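Local coordinates for protein DNA polymerase (Pyrobaculum calidifontis, PDB 5MDN) that probably catalyses template-directed DNA synthesis as a family B polymerase, extending a DNA strand from deoxyribonucleoside triphosphates with release of diphosphate, at residues R72-R77 against G386-N391; R380-M385 against T466-A471. All coordinates share one frame; numbering follows the deposited sequence.

Contacts 1 and 2 meet where helix 370-384 ends, contact 2 using its last turns and contact 1 the loop that follows; their centres are about 10 Å apart. The chain leaves the helix at Gly386 and there meets hairpin 72-77. The two are joined directly: Glu387 N lies 2.7 Å from Ala382 O, a probable hydrogen bond. Arg73 CD also packs 3.6 Å from Met385 O. Trp525 touches both, resting on Ala389 and Pro390 in contact 1 and on Phe468 in contact 2. Both lie away from the magnesium bound by Asp7 and Asp363; the centre of contact 1 lies about 29 Å, and that of contact 2 about 25 Å, from the centre of the chain.

Contact 1 (R72-R77 against G386-N391); sequences RRFFGR and GEVAPN
Arg72 lays its CB 3.8 Å from CG2 of Val388, the two side chains crossing at about a right angle, while its guanidinium leads away from the loop. Arg73 is gripped through its backbone: its N donates to Gly386 O (2.9 Å) and its O accepts from Val388 N (2.8 Å), both bonds nearly straight. These two bonds form a single parallel bridge between Arg73 and Glu387, setting the loop beside an edge strand of the sheet. The Arg73 side chain bends at chi3 (70°), which turns the guanidinium so that a face is presented to the Glu387 carboxylate, the two planes 47° apart. Glu387 OE1 sits over that face, offset toward its rim and 3.6 Å from Arg73 NE, a long salt bridge in which charge attracts but no N-H points at the oxygen. Arg73 lies on strand 64-74, outermost in an antiparallel four-stranded sheet; a type I' turn from Phe74 to Arg77 closes its hairpin with strand 77-86. Gly386, which precedes the bridge, ends helix 370-384 in a Schellman motif, so the hairpin receives the chain just as it leaves the helix. Phe74, with CG anti to the backbone N (chi1 -174°), brings CD1 4.2 Å from Val388 CG1, and its ring also meets Tyr109 of strand 105-109. Phe75 places its CD2 over the centre of the Phe74 ring and its CZ 3.6 Å from Pro390 CG, approaching the proline obliquely. Phe75 and Gly76 both take positive phi; at Gly76 a CB would press on the preceding carbonyl. Gly76 N donates to Glu387 OE2 in a bent bond, whose modelled length of 2.5 Å is doubtful at this resolution.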
loop_
_atom_site.group_PDB
_atom_site.type_symbol
_atom_site.label_atom_id
_atom_site.label_comp_id
_atom_site.label_asym_id
_atom_site.label_seq_id
_atom_site.Cartn_x
_atom_site.Cartn_y
_atom_site.Cartn_z
ATOM N N ARG A 72 18.377 -17.872 -23.919
ATOM C CA ARG A 72 17.137 -17.230 -23.515
ATOM C C ARG A 72 16.948 -15.955 -24.324
ATOM O O ARG A 72 17.826 -15.534 -25.084
ATOM C CB ARG A 72 17.122 -16.924 -22.011
ATOM C CG ARG A 72 17.625 -18.070 -21.149
ATOM C CD ARG A 72 16.982 -18.095 -19.778
ATOM N NE ARG A 72 17.374 -19.297 -19.047
ATOM C CZ ARG A 72 16.845 -20.500 -19.248
ATOM N NH1 ARG A 72 15.894 -20.666 -20.159
ATOM N NH2 ARG A 72 17.266 -21.539 -18.541
ATOM N N ARG A 73 15.785 -15.340 -24.152
ATOM C CA ARG A 73 15.454 -14.108 -24.848
ATOM C C ARG A 73 15.868 -12.898 -24.020
ATOM O O ARG A 73 15.872 -12.935 -22.788
ATOM C CB ARG A 73 13.957 -14.043 -25.147
ATOM C CG ARG A 73 13.395 -15.296 -25.792
ATOM C CD ARG A 73 11.882 -15.217 -25.903
ATOM N NE ARG A 73 11.463 -14.232 -26.896
ATOM C CZ ARG A 73 10.196 -13.962 -27.194
ATOM N NH1 ARG A 73 9.219 -14.608 -26.573
ATOM N NH2 ARG A 73 9.906 -13.053 -28.115
ATOM N N PHE A 74 16.218 -11.818 -24.714
ATOM C CA PHE A 74 16.558 -10.552 -24.071
ATOM C C PHE A 74 15.985 -9.440 -24.937
ATOM O O PHE A 74 16.504 -9.175 -26.026
ATOM C CB PHE A 74 18.071 -10.407 -23.902
ATOM C CG PHE A 74 18.481 -9.198 -23.111
ATOM C CD1 PHE A 74 18.135 -9.079 -21.775
ATOM C CD2 PHE A 74 19.226 -8.187 -23.697
ATOM C CE1 PHE A 74 18.513 -7.972 -21.041
ATOM C CE2 PHE A 74 19.608 -7.077 -22.967
ATOM C CZ PHE A 74 19.251 -6.969 -21.637
ATOM N N PHE A 75 14.922 -8.795 -24.451
ATOM C CA PHE A 75 14.117 -7.877 -25.259
ATOM C C PHE A 75 13.683 -8.530 -26.569
ATOM O O PHE A 75 13.708 -7.915 -27.636
ATOM C CB PHE A 75 14.867 -6.571 -25.530
ATOM C CG PHE A 75 15.031 -5.699 -24.321
ATOM C CD1 PHE A 75 13.994 -4.885 -23.897
ATOM C CD2 PHE A 75 16.222 -5.688 -23.613
ATOM C CE1 PHE A 75 14.139 -4.076 -22.790
ATOM C CE2 PHE A 75 16.373 -4.879 -22.500
ATOM C CZ PHE A 75 15.329 -4.070 -22.090
ATOM N N GLY A 76 13.277 -9.796 -26.483
ATOM C CA GLY A 76 12.812 -10.546 -27.629
ATOM C C GLY A 76 13.905 -11.260 -28.401
ATOM O O GLY A 76 13.676 -12.359 -28.913
ATOM N N ARG A 77 15.089 -10.659 -28.490
ATOM C CA ARG A 77 16.182 -11.269 -29.237
ATOM C C ARG A 77 16.745 -12.456 -28.464
ATOM O O ARG A 77 17.096 -12.313 -27.284
ATOM C CB ARG A 77 17.286 -10.241 -29.484
ATOM C CG ARG A 77 16.825 -8.988 -30.206
ATOM C CD ARG A 77 17.949 -7.960 -30.293
ATOM N NE ARG A 77 17.532 -6.740 -30.981
ATOM C CZ ARG A 77 16.884 -5.730 -30.402
ATOM N NH1 ARG A 77 16.567 -5.782 -29.114
ATOM N NH2 ARG A 77 16.549 -4.663 -31.117
ATOM N N GLY A 386 10.419 -17.404 -21.200
ATOM C CA GLY A 386 11.818 -17.567 -21.545
ATOM C C GLY A 386 12.577 -16.272 -21.725
ATOM O O GLY A 386 13.540 -16.231 -22.498
ATOM N N GLU A 387 12.174 -15.212 -21.030
ATOM C CA GLU A 387 12.778 -13.895 -21.174
ATOM C C GLU A 387 13.617 -13.569 -19.948
ATOM O O GLU A 387 13.139 -13.685 -18.814
ATOM C CB GLU A 387 11.705 -12.821 -21.367
ATOM C CG GLU A 387 12.184 -11.606 -22.143
ATOM C CD GLU A 387 11.756 -11.643 -23.596
ATOM O OE1 GLU A 387 10.743 -12.310 -23.895
ATOM O OE2 GLU A 387 12.435 -11.016 -24.438
ATOM N N VAL A 388 14.862 -13.164 -20.179
ATOM C CA VAL A 388 15.721 -12.679 -19.105
ATOM C C VAL A 388 15.316 -11.254 -18.758
ATOM O O VAL A 388 15.033 -10.436 -19.642
ATOM C CB VAL A 388 17.200 -12.767 -19.523
ATOM C CG1 VAL A 388 18.071 -11.880 -18.646
ATOM C CG2 VAL A 388 17.678 -14.211 -19.455
ATOM N N ALA A 389 15.284 -10.952 -17.464
ATOM C CA ALA A 389 14.824 -9.652 -17.002
ATOM C C ALA A 389 15.944 -8.616 -17.100
ATOM O O ALA A 389 17.099 -8.916 -16.787
ATOM C CB ALA A 389 14.330 -9.741 -15.562
ATOM N N PRO A 390 15.629 -7.396 -17.539
ATOM C CA PRO A 390 16.622 -6.312 -17.488
ATOM C C PRO A 390 16.986 -5.935 -16.058
ATOM O O PRO A 390 16.506 -6.551 -15.102
ATOM C CB PRO A 390 15.927 -5.154 -18.221
ATOM C CG PRO A 390 14.813 -5.786 -18.996
ATOM C CD PRO A 390 14.386 -6.982 -18.209
ATOM N N ASN A 391 17.823 -4.917 -15.897
ATOM C CA ASN A 391 18.329 -4.505 -14.596
ATOM C C ASN A 391 17.671 -3.214 -14.128
ATOM O O ASN A 391 17.027 -2.494 -14.896
ATOM C CB ASN A 391 19.851 -4.348 -14.632
ATOM C CG ASN A 391 20.564 -5.678 -14.709
ATOM O OD1 ASN A 391 20.149 -6.656 -14.084
ATOM N ND2 ASN A 391 21.650 -5.724 -15.471
#

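Contact 2 (R380-M385 against T466-A471)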
loop_
_atom_site.group_PDB
_atom_site.type_symbol
_atom_site.label_atom_id
_atom_site.label_comp_id
_atom_site.label_asym_id
_atom_site.label_seq_id
_atom_site.Cartn_x
_atom_site.Cartn_y
_atom_site.Cartn_z
ATOM N N ARG A 380 7.479 -13.077 -13.100
ATOM C CA ARG A 380 6.870 -14.397 -13.205
ATOM C C ARG A 380 6.486 -14.705 -14.646
ATOM O O ARG A 380 6.724 -15.815 -15.135
ATOM C CB ARG A 380 5.651 -14.484 -12.286
ATOM C CG ARG A 380 5.241 -15.897 -11.908
ATOM C CD ARG A 380 4.111 -15.882 -10.893
ATOM N NE ARG A 380 4.602 -15.750 -9.524
ATOM C CZ ARG A 380 4.696 -16.762 -8.664
ATOM N NH1 ARG A 380 4.327 -17.981 -9.030
ATOM N NH2 ARG A 380 5.152 -16.553 -7.437
ATOM N N TYR A 381 5.884 -13.736 -15.339
ATOM C CA TYR A 381 5.573 -13.916 -16.754
ATOM C C TYR A 381 6.840 -14.051 -17.589
ATOM O O TYR A 381 6.898 -14.870 -18.513
ATOM C CB TYR A 381 4.723 -12.751 -17.265
ATOM C CG TYR A 381 3.239 -12.915 -17.022
ATOM C CD1 TYR A 381 2.452 -13.650 -17.899
ATOM C CD2 TYR A 381 2.624 -12.333 -15.921
ATOM C CE1 TYR A 381 1.094 -13.803 -17.685
ATOM C CE2 TYR A 381 1.266 -12.482 -15.698
ATOM C CZ TYR A 381 0.507 -13.219 -16.584
ATOM O OH TYR A 381 -0.842 -13.370 -16.366
ATOM N N ALA A 382 7.859 -13.238 -17.293
ATOM C CA ALA A 382 9.104 -13.296 -18.053
ATOM C C ALA A 382 9.749 -14.674 -17.990
ATOM O O ALA A 382 10.395 -15.099 -18.955
ATOM C CB ALA A 382 10.080 -12.234 -17.549
ATOM N N TYR A 383 9.597 -15.386 -16.869
ATOM C CA TYR A 383 10.189 -16.716 -16.760
ATOM C C TYR A 383 9.503 -17.702 -17.699
ATOM O O TYR A 383 10.162 -18.370 -18.505
ATOM C CB TYR A 383 10.129 -17.218 -15.320
ATOM C CG TYR A 383 10.728 -18.597 -15.171
ATOM C CD1 TYR A 383 12.105 -18.780 -15.202
ATOM C CD2 TYR A 383 9.921 -19.716 -15.032
ATOM C CE1 TYR A 383 12.661 -20.038 -15.083
ATOM C CE2 TYR A 383 10.467 -20.979 -14.911
ATOM C CZ TYR A 383 11.839 -21.135 -14.937
ATOM O OH TYR A 383 12.394 -22.388 -14.817
ATOM N N ARG A 384 8.175 -17.812 -17.608
ATOM C CA ARG A 384 7.458 -18.782 -18.428
ATOM C C ARG A 384 7.451 -18.420 -19.906
ATOM O O ARG A 384 7.038 -19.247 -20.724
ATOM C CB ARG A 384 6.020 -18.935 -17.931
ATOM C CG ARG A 384 5.907 -19.491 -16.524
ATOM C CD ARG A 384 6.608 -20.834 -16.435
ATOM N NE ARG A 384 6.453 -21.467 -15.129
ATOM C CZ ARG A 384 6.973 -22.647 -14.816
ATOM N NH1 ARG A 384 7.678 -23.316 -15.718
ATOM N NH2 ARG A 384 6.788 -23.162 -13.608
ATOM N N MET A 385 7.884 -17.214 -20.266
ATOM C CA MET A 385 8.081 -16.845 -21.659
ATOM C C MET A 385 9.535 -16.970 -22.094
ATOM O O MET A 385 9.850 -16.671 -23.249
ATOM C CB MET A 385 7.579 -15.419 -21.907
ATOM C CG MET A 385 6.079 -15.258 -21.714
ATOM S SD MET A 385 5.498 -13.573 -21.985
ATOM C CE MET A 385 3.743 -13.778 -21.688
ATOM N N THR A 466 3.899 -10.095 -31.244
ATOM C CA THR A 466 3.458 -9.402 -30.066
ATOM C C THR A 466 4.525 -9.193 -29.022
ATOM O O THR A 466 5.302 -10.042 -28.743
ATOM C CB THR A 466 2.258 -10.098 -29.437
ATOM O OG1 THR A 466 2.727 -11.213 -28.748
ATOM C CG2 THR A 466 1.394 -10.645 -30.431
ATOM N N GLY A 467 4.585 -8.011 -28.481
ATOM C CA GLY A 467 5.576 -7.668 -27.508
ATOM C C GLY A 467 5.345 -8.287 -26.181
ATOM O O GLY A 467 4.355 -8.845 -25.919
ATOM N N PHE A 468 6.282 -8.130 -25.304
ATOM C CA PHE A 468 6.200 -8.749 -23.985
ATOM C C PHE A 468 5.053 -8.167 -23.168
ATOM O O PHE A 468 4.200 -8.905 -22.665
ATOM C CB PHE A 468 7.527 -8.588 -23.244
ATOM C CG PHE A 468 7.488 -9.073 -21.823
ATOM C CD1 PHE A 468 7.105 -10.370 -21.530
ATOM C CD2 PHE A 468 7.831 -8.229 -20.779
ATOM C CE1 PHE A 468 7.065 -10.819 -20.223
ATOM C CE2 PHE A 468 7.794 -8.671 -19.470
ATOM C CZ PHE A 468 7.410 -9.967 -19.192
ATOM N N ILE A 469 5.022 -6.838 -23.020
ATOM C CA ILE A 469 3.961 -6.212 -22.224
ATOM C C ILE A 469 2.587 -6.442 -22.829
ATOM O O ILE A 469 1.653 -6.763 -22.077
ATOM C CB ILE A 469 4.282 -4.726 -21.992
ATOM C CG1 ILE A 469 5.590 -4.581 -21.213
ATOM C CG2 ILE A 469 3.142 -4.045 -21.246
ATOM C CD1 ILE A 469 5.566 -5.244 -19.854
ATOM N N PRO A 470 2.366 -6.298 -24.144
ATOM C CA PRO A 470 1.045 -6.664 -24.681
ATOM C C PRO A 470 0.669 -8.112 -24.418
ATOM O O PRO A 470 -0.478 -8.386 -24.047
ATOM C CB PRO A 470 1.187 -6.373 -26.179
ATOM C CG PRO A 470 2.212 -5.307 -26.251
ATOM C CD PRO A 470 3.196 -5.630 -25.166
ATOM N N ALA A 471 1.613 -9.044 -24.567
ATOM C CA ALA A 471 1.309 -10.452 -24.326
ATOM C C ALA A 471 0.832 -10.683 -22.896
ATOM O O ALA A 471 -0.052 -11.514 -22.657
ATOM C CB ALA A 471 2.534 -11.315 -24.630
#
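Met385 and Phe468 meet with the sulfur at the rim of the ring: SD lies 3.6 Å from CD1 and 4.7 Å from the ring centroid, 83° off the ring normal, a Met-aromatic contact made at the edge. The benzyl group is the bump here, reaching from the first turn of helix 468-486 with its CG anti to the backbone N (chi1 174°). The hollow that takes its outer edge is formed by the last turns of helix 370-384. Tyr381 contributes CB, 4.2 Å from Phe468 CE1, and Ala382 contributes its methyl, with CB 3.9 Å from Phe468 CZ; the small alanine lets the ring tip come close to the helix backbone, so that Ala382 N also lies near CZ. Met385 continues the row along the same edge of the ring. Its chain is fully extended beyond CG (chi2 179°), which carries the sulfur alongside the ring and the terminal methyl onward to the opposing helix, where Met385 CE rests 4.0 Å from Ala471 CB. Phe468 and Ala471, one helical turn apart, thus receive successive atoms of one methionine, and no hydrogen bond crosses the contact. A leucine here, lacking the ring, would probably leave Met385 SD with a looser neighbour and open a gap against Ala382. Gly467 is the N-cap of helix 468-486, which probably is one of the two long antiparallel finger helices of family B polymerases, helix 495-512 being the other. Deeper along it, Tyr381 lies against Val472, Leu476 and Leu479 and hydrogen-bonds through OH to His475 ND1. Trp525 meets the Phe468 ring, helix 514-519 packs on Ile469, and helix 115-123 flanks helix 370-384 at Arg380 and Tyr383.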